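Local coordinates for protein ATP-citrate lyase beta-subunit (Chlorobium limicola, PDB 6HXJ) that probably catalyses, together with its partner subunit, the ATP-dependent cleavage of citrate with coenzyme A to acetyl-CoA and oxaloacetate, or the reverse reaction, at residues A[314-319]-A[351-356]; A[261-266]-A[283-288]; A[18-23]-A[201-206]. One frame throughout, in Å; residues are numbered along the deposited sequence.

Contact 1: residues A[314-319]-A[351-356]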
ATOM      1  N   LYS A 314     -22.061  13.494 -64.433  1.00104.27           N
ATOM      2  CA  LYS A 314     -23.522  13.434 -64.363  1.00105.67           C
ATOM      3  C   LYS A 314     -24.049  12.465 -63.292  1.00108.02           C
ATOM      4  O   LYS A 314     -25.014  12.809 -62.610  1.00107.86           O
ATOM      5  CB  LYS A 314     -24.142  13.147 -65.751  1.00109.70           C
ATOM      6  CG  LYS A 314     -24.164  14.372 -66.668  1.00117.60           C
ATOM      7  CD  LYS A 314     -23.840  14.042 -68.132  1.00123.61           C
ATOM      8  CE  LYS A 314     -24.944  14.405 -69.107  1.00129.69           C
ATOM      9  NZ  LYS A 314     -25.106  15.875 -69.284  1.00135.35           N
ATOM     10  N   HIS A 315     -23.445  11.253 -63.162  1.00103.28           N
ATOM     11  CA  HIS A 315     -23.839  10.211 -62.193  1.00101.02           C
ATOM     12  C   HIS A 315     -22.647   9.835 -61.346  1.00 99.75           C
ATOM     13  O   HIS A 315     -21.511   9.961 -61.802  1.00 97.16           O
ATOM     14  CB  HIS A 315     -24.354   8.929 -62.912  1.00102.34           C
ATOM     15  CG  HIS A 315     -25.367   9.203 -63.975  1.00109.94           C
ATOM     16  ND1 HIS A 315     -26.701   9.411 -63.660  1.00114.53           N
ATOM     17  CD2 HIS A 315     -25.195   9.391 -65.307  1.00113.62           C
ATOM     18  CE1 HIS A 315     -27.303   9.677 -64.811  1.00117.00           C
ATOM     19  NE2 HIS A 315     -26.440   9.675 -65.829  1.00117.03           N
ATOM     20  N   ILE A 316     -22.901   9.326 -60.131  1.00 96.19           N
ATOM     21  CA  ILE A 316     -21.858   8.762 -59.255  1.00 94.30           C
ATOM     22  C   ILE A 316     -22.245   7.288 -59.034  1.00 98.36           C
ATOM     23  O   ILE A 316     -23.390   7.013 -58.662  1.00 98.70           O
ATOM     24  CB  ILE A 316     -21.628   9.494 -57.879  1.00 97.30           C
ATOM     25  CG1 ILE A 316     -21.411  11.025 -58.014  1.00 98.67           C
ATOM     26  CG2 ILE A 316     -20.463   8.846 -57.068  1.00 96.73           C
ATOM     27  CD1 ILE A 316     -21.605  11.784 -56.719  1.00 91.05           C
ATOM     28  N   ILE A 317     -21.298   6.354 -59.312  1.00 93.63           N
ATOM     29  CA  ILE A 317     -21.527   4.933 -59.111  1.00 92.12           C
ATOM     30  C   ILE A 317     -20.801   4.498 -57.855  1.00 95.14           C
ATOM     31  O   ILE A 317     -19.579   4.325 -57.855  1.00 93.05           O
ATOM     32  CB  ILE A 317     -21.211   4.038 -60.356  1.00 95.38           C
ATOM     33  CG1 ILE A 317     -21.911   4.518 -61.656  1.00 97.70           C
ATOM     34  CG2 ILE A 317     -21.507   2.555 -60.091  1.00 94.89           C
ATOM     35  CD1 ILE A 317     -23.426   4.676 -61.647  1.00103.74           C
ATOM     36  N   VAL A 318     -21.574   4.357 -56.770  1.00 92.84           N
ATOM     37  CA  VAL A 318     -21.094   3.921 -55.466  1.00 91.01           C
ATOM     38  C   VAL A 318     -21.450   2.442 -55.407  1.00 95.18           C
ATOM     39  O   VAL A 318     -22.468   2.056 -54.826  1.00 96.81           O
ATOM     40  CB  VAL A 318     -21.699   4.763 -54.294  1.00 96.14           C
ATOM     41  CG1 VAL A 318     -21.068   4.386 -52.960  1.00 94.42           C
ATOM     42  CG2 VAL A 318     -21.532   6.258 -54.543  1.00 97.81           C
ATOM     43  N   GLY A 319     -20.663   1.632 -56.102  1.00 90.00           N
ATOM     44  CA  GLY A 319     -20.894   0.197 -56.193  1.00 88.26           C
ATOM     45  C   GLY A 319     -19.882  -0.672 -55.490  1.00 89.25           C
ATOM     46  O   GLY A 319     -18.917  -0.201 -54.880  1.00 88.07           O
ATOM     47  N   VAL A 351     -26.311  16.188 -59.902  1.00116.35           N
ATOM     48  CA  VAL A 351     -25.753  14.837 -59.989  1.00112.45           C
ATOM     49  C   VAL A 351     -26.611  13.821 -59.210  1.00115.08           C
ATOM     50  O   VAL A 351     -27.107  14.116 -58.114  1.00114.98           O
ATOM     51  CB  VAL A 351     -24.258  14.767 -59.591  1.00113.55           C
ATOM     52  CG1 VAL A 351     -23.417  15.712 -60.434  1.00114.42           C
ATOM     53  CG2 VAL A 351     -24.094  15.081 -58.126  1.00113.11           C
ATOM     54  N   LYS A 352     -26.872  12.687 -59.852  1.00111.09           N
ATOM     55  CA  LYS A 352     -27.621  11.576 -59.279  1.00110.14           C
ATOM     56  C   LYS A 352     -26.573  10.587 -58.757  1.00111.64           C
ATOM     57  O   LYS A 352     -25.553  10.364 -59.412  1.00109.86           O
ATOM     58  CB  LYS A 352     -28.539  10.919 -60.339  1.00113.63           C
ATOM     59  CG  LYS A 352     -29.635  11.851 -60.854  1.00121.91           C
ATOM     60  CD  LYS A 352     -30.365  11.301 -62.070  1.00129.45           C
ATOM     61  CE  LYS A 352     -31.361  12.291 -62.637  1.00137.61           C
ATOM     62  NZ  LYS A 352     -32.635  12.316 -61.866  1.00144.31           N
ATOM     63  N   ILE A 353     -26.789  10.039 -57.568  1.00107.63           N
ATOM     64  CA  ILE A 353     -25.886   9.064 -56.954  1.00104.53           C
ATOM     65  C   ILE A 353     -26.582   7.702 -57.037  1.00110.09           C
ATOM     66  O   ILE A 353     -27.779   7.610 -56.756  1.00111.44           O
ATOM     67  CB  ILE A 353     -25.488   9.472 -55.486  1.00106.47           C
ATOM     68  CG1 ILE A 353     -24.749  10.840 -55.470  1.00107.37           C
ATOM     69  CG2 ILE A 353     -24.625   8.399 -54.811  1.00103.60           C
ATOM     70  CD1 ILE A 353     -24.631  11.549 -54.142  1.00108.49           C
ATOM     71  N   TRP A 354     -25.832   6.653 -57.457  1.00105.61           N
ATOM     72  CA  TRP A 354     -26.314   5.272 -57.581  1.00104.42           C
ATOM     73  C   TRP A 354     -25.533   4.391 -56.620  1.00102.20           C
ATOM     74  O   TRP A 354     -24.315   4.259 -56.749  1.00 99.66           O
ATOM     75  CB  TRP A 354     -26.188   4.770 -59.032  1.00104.43           C
ATOM     76  CG  TRP A 354     -26.870   5.652 -60.037  1.00109.20           C
ATOM     77  CD1 TRP A 354     -26.336   6.723 -60.697  1.00112.92           C
ATOM     78  CD2 TRP A 354     -28.235   5.570 -60.443  1.00112.77           C
ATOM     79  NE1 TRP A 354     -27.278   7.295 -61.513  1.00116.02           N
ATOM     80  CE2 TRP A 354     -28.455   6.604 -61.385  1.00119.47           C
ATOM     81  CE3 TRP A 354     -29.293   4.691 -60.136  1.00115.78           C
ATOM     82  CZ2 TRP A 354     -29.694   6.796 -62.011  1.00122.90           C
ATOM     83  CZ3 TRP A 354     -30.520   4.881 -60.753  1.00121.55           C
ATOM     84  CH2 TRP A 354     -30.712   5.922 -61.682  1.00124.77           C
ATOM     85  N   VAL A 355     -26.230   3.828 -55.629  1.00 96.74           N
ATOM     86  CA  VAL A 355     -25.635   2.997 -54.595  1.00 93.41           C
ATOM     87  C   VAL A 355     -26.113   1.550 -54.720  1.00 96.80           C
ATOM     88  O   VAL A 355     -27.317   1.297 -54.829  1.00 98.33           O
ATOM     89  CB  VAL A 355     -25.885   3.579 -53.166  1.00 96.66           C
ATOM     90  CG1 VAL A 355     -25.173   2.761 -52.091  1.00 93.61           C
ATOM     91  CG2 VAL A 355     -25.448   5.030 -53.080  1.00 97.29           C
ATOM     92  N   ARG A 356     -25.161   0.615 -54.718  1.00 89.98           N
ATOM     93  CA  ARG A 356     -25.408  -0.830 -54.697  1.00 88.69           C
ATOM     94  C   ARG A 356     -24.252  -1.433 -53.920  1.00 89.52           C
ATOM     95  O   ARG A 356     -23.096  -1.320 -54.339  1.00 88.37           O
ATOM     96  CB  ARG A 356     -25.555  -1.454 -56.105  1.00 86.94           C
ATOM     97  CG  ARG A 356     -26.059  -2.897 -56.096  1.00 90.91           C
ATOM     98  CD  ARG A 356     -24.917  -3.888 -55.965  1.00 93.97           C
ATOM     99  NE  ARG A 356     -25.379  -5.272 -55.968  1.00 88.17           N
ATOM    100  CZ  ARG A 356     -24.646  -6.309 -55.585  1.00 93.69           C
ATOM    101  NH1 ARG A 356     -23.402  -6.128 -55.142  1.00 85.64           N
ATOM    102  NH2 ARG A 356     -25.153  -7.533 -55.623  1.00 77.87           N
TER
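His-315 and Trp-354 sit side by side on one face of a parallel beta-ladder whose two strands are joined through helix 328-344, a beta-alpha-beta unit in the citrate-binding part of the chain. The Trp-354 side chain has CG anti to its own carbonyl carbon (chi1 -55°), which leans the indole back along its strand toward the histidine; NE1 comes to 3.1 Å from His-315 ND1, which lies in the indole plane at the ring edge. The two ring planes are inclined at 49°, an oblique pairing. Directly across the ladder, the end of Ile-317 crosses Trp-354 obliquely, Ile-317 CD1 3.7 Å from Trp-354 CD1; His-380 stacks on the same tryptophan.

On the opposite face Ile-316 and Ile-353 run alongside each other in the same rotamer, Ile-316 CD1 resting 3.5 Å from Ile-353 CG1, while Val-318 CG2 touches Ile-353 CG2 at 3.8 Å. Phe-339 of helix 328-344 packs over this aliphatic row. Arg-356 turns away to bond backbone carbonyls, among them that of Gly-320, and forms a salt bridge to an acidic side chain of another protein chain; its side chain lies about 9 Å from a bound citrate.

Backbone bonds alternate between the strands, and among them Trp-354 N donates to Ile-316 O at 2.7 Å.

Contact 2: residues A[261-266]-A[283-288]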
ATOM      1  N   ILE A 261     -19.466   9.606 -66.250  1.00113.85           N
ATOM      2  CA  ILE A 261     -19.789   8.687 -65.156  1.00111.07           C
ATOM      3  C   ILE A 261     -18.593   8.475 -64.198  1.00112.70           C
ATOM      4  O   ILE A 261     -17.580   7.868 -64.562  1.00111.63           O
ATOM      5  CB  ILE A 261     -20.397   7.345 -65.669  1.00113.58           C
ATOM      6  CG1 ILE A 261     -21.596   7.582 -66.598  1.00116.76           C
ATOM      7  CG2 ILE A 261     -20.824   6.456 -64.514  1.00112.02           C
ATOM      8  CD1 ILE A 261     -21.346   7.212 -68.029  1.00128.17           C
ATOM      9  N   ALA A 262     -18.765   8.913 -62.945  1.00107.47           N
ATOM     10  CA  ALA A 262     -17.750   8.788 -61.896  1.00105.11           C
ATOM     11  C   ALA A 262     -17.909   7.553 -60.997  1.00101.53           C
ATOM     12  O   ALA A 262     -18.960   7.335 -60.396  1.00 99.62           O
ATOM     13  CB  ALA A 262     -17.696  10.065 -61.062  1.00107.04           C
ATOM     14  N   LEU A 263     -16.860   6.757 -60.913  1.00 94.54           N
ATOM     15  CA  LEU A 263     -16.883   5.546 -60.104  1.00 91.57           C
ATOM     16  C   LEU A 263     -16.282   5.764 -58.716  1.00 94.06           C
ATOM     17  O   LEU A 263     -15.204   6.346 -58.603  1.00 92.16           O
ATOM     18  CB  LEU A 263     -16.139   4.384 -60.817  1.00 90.77           C
ATOM     19  CG  LEU A 263     -16.444   4.101 -62.285  1.00 95.09           C
ATOM     20  CD1 LEU A 263     -15.416   3.146 -62.867  1.00 94.60           C
ATOM     21  CD2 LEU A 263     -17.875   3.594 -62.459  1.00 94.69           C
ATOM     22  N   LEU A 264     -16.975   5.267 -57.678  1.00 92.04           N
ATOM     23  CA  LEU A 264     -16.563   5.244 -56.275  1.00 92.59           C
ATOM     24  C   LEU A 264     -16.881   3.814 -55.799  1.00 95.98           C
ATOM     25  O   LEU A 264     -17.785   3.560 -54.997  1.00 96.79           O
ATOM     26  CB  LEU A 264     -17.297   6.336 -55.448  1.00 94.42           C
ATOM     27  CG  LEU A 264     -17.071   6.396 -53.905  1.00 99.21           C
ATOM     28  CD1 LEU A 264     -15.601   6.421 -53.520  1.00 99.22           C
ATOM     29  CD2 LEU A 264     -17.814   7.553 -53.287  1.00103.70           C
ATOM     30  N   THR A 265     -16.154   2.864 -56.362  1.00 90.73           N
ATOM     31  CA  THR A 265     -16.424   1.451 -56.141  1.00 88.76           C
ATOM     32  C   THR A 265     -15.420   0.745 -55.194  1.00 90.44           C
ATOM     33  O   THR A 265     -14.232   1.091 -55.106  1.00 89.07           O
ATOM     34  CB  THR A 265     -16.558   0.753 -57.504  1.00 89.79           C
ATOM     35  OG1 THR A 265     -15.371   1.031 -58.250  1.00 89.90           O
ATOM     36  CG2 THR A 265     -17.774   1.271 -58.308  1.00 83.93           C
ATOM     37  N   ALA A 266     -15.945  -0.257 -54.485  1.00 85.43           N
ATOM     38  CA  ALA A 266     -15.215  -1.057 -53.512  1.00 83.58           C
ATOM     39  C   ALA A 266     -14.606  -2.333 -54.123  1.00 89.32           C
ATOM     40  O   ALA A 266     -15.320  -3.133 -54.749  1.00 88.63           O
ATOM     41  CB  ALA A 266     -16.145  -1.424 -52.381  1.00 83.11           C
ATOM     42  N   GLY A 283     -21.289   4.409 -72.327  1.00113.45           N
ATOM     43  CA  GLY A 283     -20.827   5.473 -71.444  1.00110.57           C
ATOM     44  C   GLY A 283     -19.341   5.777 -71.459  1.00111.85           C
ATOM     45  O   GLY A 283     -18.551   5.106 -72.141  1.00111.19           O
ATOM     46  N   THR A 284     -18.974   6.825 -70.710  1.00106.55           N
ATOM     47  CA  THR A 284     -17.599   7.298 -70.558  1.00104.98           C
ATOM     48  C   THR A 284     -17.268   7.367 -69.073  1.00105.99           C
ATOM     49  O   THR A 284     -18.063   7.906 -68.290  1.00104.08           O
ATOM     50  CB  THR A 284     -17.412   8.667 -71.241  1.00111.20           C
ATOM     51  OG1 THR A 284     -18.442   9.568 -70.826  1.00108.94           O
ATOM     52  CG2 THR A 284     -17.367   8.571 -72.753  1.00111.39           C
ATOM     53  N   ILE A 285     -16.091   6.843 -68.675  1.00102.39           N
ATOM     54  CA  ILE A 285     -15.708   6.876 -67.251  1.00100.03           C
ATOM     55  C   ILE A 285     -14.987   8.187 -66.929  1.00107.10           C
ATOM     56  O   ILE A 285     -14.119   8.636 -67.685  1.00108.65           O
ATOM     57  CB  ILE A 285     -14.960   5.611 -66.707  1.00100.01           C
ATOM     58  CG1 ILE A 285     -13.601   5.348 -67.402  1.00101.10           C
ATOM     59  CG2 ILE A 285     -15.853   4.380 -66.758  1.00 98.62           C
ATOM     60  CD1 ILE A 285     -12.652   4.432 -66.637  1.00103.78           C
ATOM     61  N   ALA A 286     -15.414   8.832 -65.836  1.00104.16           N
ATOM     62  CA  ALA A 286     -14.850  10.089 -65.375  1.00105.13           C
ATOM     63  C   ALA A 286     -13.556   9.770 -64.654  1.00107.02           C
ATOM     64  O   ALA A 286     -12.585  10.517 -64.779  1.00107.79           O
ATOM     65  CB  ALA A 286     -15.825  10.784 -64.441  1.00105.70           C
ATOM     66  N   ASN A 287     -13.530   8.625 -63.933  1.00100.96           N
ATOM     67  CA  ASN A 287     -12.339   8.190 -63.208  1.00 99.98           C
ATOM     68  C   ASN A 287     -12.332   6.701 -62.959  1.00102.58           C
ATOM     69  O   ASN A 287     -13.328   6.018 -63.208  1.00101.06           O
ATOM     70  CB  ASN A 287     -12.268   8.912 -61.842  1.00 99.49           C
ATOM     71  CG  ASN A 287     -13.375   8.510 -60.892  1.00113.28           C
ATOM     72  OD1 ASN A 287     -14.512   8.981 -61.001  1.00108.28           O
ATOM     73  ND2 ASN A 287     -13.083   7.588 -59.971  1.00 94.57           N
ATOM     74  N   TYR A 288     -11.206   6.213 -62.408  1.00100.49           N
ATOM     75  CA  TYR A 288     -11.070   4.868 -61.857  1.00 99.83           C
ATOM     76  C   TYR A 288     -10.765   5.064 -60.348  1.00104.11           C
ATOM     77  O   TYR A 288      -9.799   5.751 -60.004  1.00104.85           O
ATOM     78  CB  TYR A 288      -9.979   4.004 -62.526  1.00101.80           C
ATOM     79  CG  TYR A 288      -9.875   2.642 -61.853  1.00102.27           C
ATOM     80  CD1 TYR A 288     -10.765   1.606 -62.176  1.00102.70           C
ATOM     81  CD2 TYR A 288      -8.944   2.409 -60.838  1.00102.80           C
ATOM     82  CE1 TYR A 288     -10.712   0.369 -61.521  1.00100.39           C
ATOM     83  CE2 TYR A 288      -8.906   1.186 -60.157  1.00101.82           C
ATOM     84  CZ  TYR A 288      -9.786   0.167 -60.511  1.00106.46           C
ATOM     85  OH  TYR A 288      -9.724  -1.054 -59.884  1.00107.43           O
TER
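Gly-283 opens the second segment next to the end of Ile-261, whose CD1 lies 3.9 Å from Gly-283 CA. Thr-284 follows and offers its carbonyl to the backbone of Ile-261, N to O 3.0 Å, and Ile-261 CD1 leans against that same residue's backbone. At Ile-285 the backbones form a single bridge, and CG2 meets Leu-263 CD1 at 4.1 Å. Ala-286 N then returns a bond to Ile-261 O, 2.7 Å long and almost straight at 172°; its methyl group packs on that of Ala-262.

Asn-287 replaces the next backbone pairing with its side chain. With CG set between the backbone N and the carbonyl carbon (chi1 67°), the amide turns its two polar atoms to the backbone of Leu-263: ND2 gives a 2.8 Å bond in the carbonyl plane to Leu-263 O, and OD1 accepts a weak one from Leu-263 N. A leucine in its place would probably leave both backbone groups of Leu-263 without these partners, in a buried position.

Segments 261-266 and 283-288 thus pair the two strands that helix 268-280 connects in a beta-alpha-beta unit, and one amide, acting as donor and acceptor, carries on the peptide pairing where direct backbone bonds end.

Contact 3: residues A[18-23]-A[201-206]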
ATOM      1  N   ILE A  18      28.131  -5.351 -64.471  1.00117.69           N
ATOM      2  CA  ILE A  18      27.593  -5.462 -65.822  1.00117.28           C
ATOM      3  C   ILE A  18      28.100  -4.255 -66.606  1.00126.90           C
ATOM      4  O   ILE A  18      27.942  -3.115 -66.145  1.00127.82           O
ATOM      5  CB  ILE A  18      26.055  -5.587 -65.833  1.00116.98           C
ATOM      6  CG1 ILE A  18      25.606  -6.869 -65.113  1.00114.56           C
ATOM      7  CG2 ILE A  18      25.495  -5.493 -67.264  1.00116.83           C
ATOM      8  CD1 ILE A  18      24.133  -6.941 -64.810  1.00119.95           C
ATOM      9  N   PRO A  19      28.755  -4.498 -67.764  1.00125.87           N
ATOM     10  CA  PRO A  19      29.309  -3.389 -68.547  1.00128.00           C
ATOM     11  C   PRO A  19      28.297  -2.297 -68.850  1.00131.41           C
ATOM     12  O   PRO A  19      27.296  -2.565 -69.495  1.00130.20           O
ATOM     13  CB  PRO A  19      29.799  -4.093 -69.803  1.00131.02           C
ATOM     14  CG  PRO A  19      30.106  -5.481 -69.374  1.00134.58           C
ATOM     15  CD  PRO A  19      29.025  -5.800 -68.411  1.00127.39           C
ATOM     16  N   VAL A  20      28.509  -1.102 -68.312  1.00128.83           N
ATOM     17  CA  VAL A  20      27.592   0.018 -68.517  1.00128.25           C
ATOM     18  C   VAL A  20      28.378   1.284 -68.863  1.00134.03           C
ATOM     19  O   VAL A  20      29.423   1.533 -68.251  1.00135.14           O
ATOM     20  CB  VAL A  20      26.641   0.258 -67.304  1.00130.52           C
ATOM     21  CG1 VAL A  20      25.697  -0.914 -67.087  1.00128.01           C
ATOM     22  CG2 VAL A  20      27.422   0.565 -66.040  1.00131.25           C
ATOM     23  N   PRO A  21      27.868   2.116 -69.797  1.00130.28           N
ATOM     24  CA  PRO A  21      28.552   3.367 -70.114  1.00132.28           C
ATOM     25  C   PRO A  21      28.525   4.322 -68.930  1.00136.94           C
ATOM     26  O   PRO A  21      27.565   4.321 -68.150  1.00134.65           O
ATOM     27  CB  PRO A  21      27.727   3.924 -71.271  1.00133.61           C
ATOM     28  CG  PRO A  21      26.391   3.344 -71.102  1.00135.21           C
ATOM     29  CD  PRO A  21      26.633   1.978 -70.587  1.00129.88           C
ATOM     30  N   ASN A  22      29.588   5.124 -68.792  1.00136.18           N
ATOM     31  CA  ASN A  22      29.675   6.109 -67.724  1.00136.84           C
ATOM     32  C   ASN A  22      28.518   7.068 -67.895  1.00137.55           C
ATOM     33  O   ASN A  22      28.240   7.517 -69.004  1.00136.35           O
ATOM     34  CB  ASN A  22      31.012   6.838 -67.740  1.00143.07           C
ATOM     35  CG  ASN A  22      32.206   5.937 -67.514  1.00173.30           C
ATOM     36  OD1 ASN A  22      32.160   4.976 -66.737  1.00166.39           O
ATOM     37  ND2 ASN A  22      33.301   6.211 -68.216  1.00169.69           N
ATOM     38  N   TYR A  23      27.789   7.304 -66.815  1.00132.62           N
ATOM     39  CA  TYR A  23      26.613   8.149 -66.855  1.00131.20           C
ATOM     40  C   TYR A  23      26.550   9.024 -65.627  1.00134.03           C
ATOM     41  O   TYR A  23      27.182   8.738 -64.606  1.00134.81           O
ATOM     42  CB  TYR A  23      25.341   7.271 -66.961  1.00129.92           C
ATOM     43  CG  TYR A  23      25.031   6.484 -65.703  1.00130.68           C
ATOM     44  CD1 TYR A  23      24.510   7.110 -64.578  1.00133.18           C
ATOM     45  CD2 TYR A  23      25.333   5.128 -65.612  1.00129.98           C
ATOM     46  CE1 TYR A  23      24.290   6.406 -63.395  1.00132.77           C
ATOM     47  CE2 TYR A  23      25.087   4.407 -64.444  1.00129.71           C
ATOM     48  CZ  TYR A  23      24.542   5.044 -63.344  1.00136.49           C
ATOM     49  OH  TYR A  23      24.323   4.335 -62.189  1.00135.37           O
ATOM     50  N   PHE A 201      32.758  -4.176 -73.469  1.00137.40           N
ATOM     51  CA  PHE A 201      31.314  -4.289 -73.626  1.00132.26           C
ATOM     52  C   PHE A 201      30.596  -3.157 -72.870  1.00136.06           C
ATOM     53  O   PHE A 201      31.136  -2.618 -71.898  1.00137.50           O
ATOM     54  CB  PHE A 201      30.843  -5.636 -73.074  1.00130.01           C
ATOM     55  CG  PHE A 201      31.050  -6.862 -73.931  1.00131.10           C
ATOM     56  CD1 PHE A 201      32.230  -7.590 -73.856  1.00136.00           C
ATOM     57  CD2 PHE A 201      30.026  -7.348 -74.739  1.00130.32           C
ATOM     58  CE1 PHE A 201      32.400  -8.753 -74.609  1.00137.12           C
ATOM     59  CE2 PHE A 201      30.199  -8.511 -75.495  1.00133.20           C
ATOM     60  CZ  PHE A 201      31.387  -9.201 -75.428  1.00133.83           C
ATOM     61  N   ALA A 202      29.377  -2.805 -73.314  1.00130.24           N
ATOM     62  CA  ALA A 202      28.523  -1.793 -72.687  1.00128.36           C
ATOM     63  C   ALA A 202      27.055  -2.072 -72.965  1.00129.07           C
ATOM     64  O   ALA A 202      26.666  -2.339 -74.102  1.00128.08           O
ATOM     65  CB  ALA A 202      28.877  -0.391 -73.169  1.00132.74           C
ATOM     66  N   ALA A 203      26.237  -1.986 -71.913  1.00124.27           N
ATOM     67  CA  ALA A 203      24.786  -2.133 -71.973  1.00121.16           C
ATOM     68  C   ALA A 203      24.261  -0.749 -72.291  1.00128.57           C
ATOM     69  O   ALA A 203      24.297   0.129 -71.423  1.00129.32           O
ATOM     70  CB  ALA A 203      24.253  -2.597 -70.630  1.00118.50           C
ATOM     71  N   LEU A 204      23.877  -0.515 -73.550  1.00127.12           N
ATOM     72  CA  LEU A 204      23.442   0.813 -73.969  1.00129.58           C
ATOM     73  C   LEU A 204      22.022   1.177 -73.503  1.00133.75           C
ATOM     74  O   LEU A 204      21.875   2.234 -72.879  1.00135.27           O
ATOM     75  CB  LEU A 204      23.624   1.003 -75.477  1.00131.99           C
ATOM     76  CG  LEU A 204      24.757   1.928 -75.919  1.00140.16           C
ATOM     77  CD1 LEU A 204      26.086   1.602 -75.237  1.00140.19           C
ATOM     78  CD2 LEU A 204      24.896   1.915 -77.413  1.00144.81           C
ATOM     79  N   ASP A 205      20.990   0.326 -73.780  1.00127.85           N
ATOM     80  CA  ASP A 205      19.597   0.588 -73.366  1.00125.74           C
ATOM     81  C   ASP A 205      19.162  -0.426 -72.343  1.00123.35           C
ATOM     82  O   ASP A 205      18.972  -1.599 -72.670  1.00121.20           O
ATOM     83  CB  ASP A 205      18.609   0.606 -74.552  1.00129.13           C
ATOM     84  CG  ASP A 205      18.795   1.737 -75.555  1.00151.02           C
ATOM     85  OD1 ASP A 205      18.858   2.919 -75.124  1.00154.81           O
ATOM     86  OD2 ASP A 205      18.799   1.454 -76.779  1.00159.73           O
ATOM     87  N   ALA A 206      18.976   0.030 -71.101  1.00116.89           N
ATOM     88  CA  ALA A 206      18.608  -0.824 -69.978  1.00111.82           C
ATOM     89  C   ALA A 206      17.153  -0.658 -69.546  1.00110.98           C
ATOM     90  O   ALA A 206      16.796   0.357 -68.925  1.00111.80           O
ATOM     91  CB  ALA A 206      19.536  -0.550 -68.804  1.00112.88           C
TER
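Pro-19 and Ala-202 bring their segments together, CA to CA 4.5 Å, where an irregular proline-rich loop passes residues 201-203 of strand 200-210. A single backbone hydrogen bond spans them: Ala-203 N donates to Pro-19 O over 2.7 Å, at an N-H...O angle of 145°. Ala-202 CA adds a longer C-H...O approach to the same oxygen. Neither proline of the loop has an N-H to give, so regular strand pairing cannot build up through them.

The side chains fill in around that bond. The Pro-19 ring lies alongside Phe-201, Pro-19 CG 3.8 Å from Phe-201 CB; the phenyl group itself, with its CG anti to the carbonyl carbon (chi1 -78°), leads away from the loop toward Ile-164 and Ile-171 of helix 163-181. Val-20 points its CB away, yet its CG1 still comes to 4.2 Å from the methyl of Ala-203, and it also packs on Phe-13 of helix 6-15. Farther along, Pro-21 sets CD 4.2 Å from Ala-202 CB, while its CG just reaches Leu-204 CD1.

Within the ATP-grasp part of the chain, the loop between helix 6-15 and strand 23-25 is therefore laid against strand 200-210. The chemistry is that of small apolar groups gathered round one backbone hydrogen bond, with no side-chain polar group bonded across the contact.

Read from the N terminus, the three contacts follow one another in series along the chain. Contact 3 comes first and closes the longest loop, bringing residues 18-23 back to 201-206 and enclosing most of the ATP-grasp part. Contact 2 then closes a short loop around helix 268-280, and contact 1 another around helix 328-344; none of the three nests in or crosses another. Contacts 1 and 2 meet in one mixed sheet, where strands 261-266 and 315-318 are neighbours: Ile-317 N lies 2.8 Å from Ala-262 O, a probable hydrogen bond. Contact 3 lies on the opposite side of the chain's centre from the other two, its centre about 44 Å from that of contact 2.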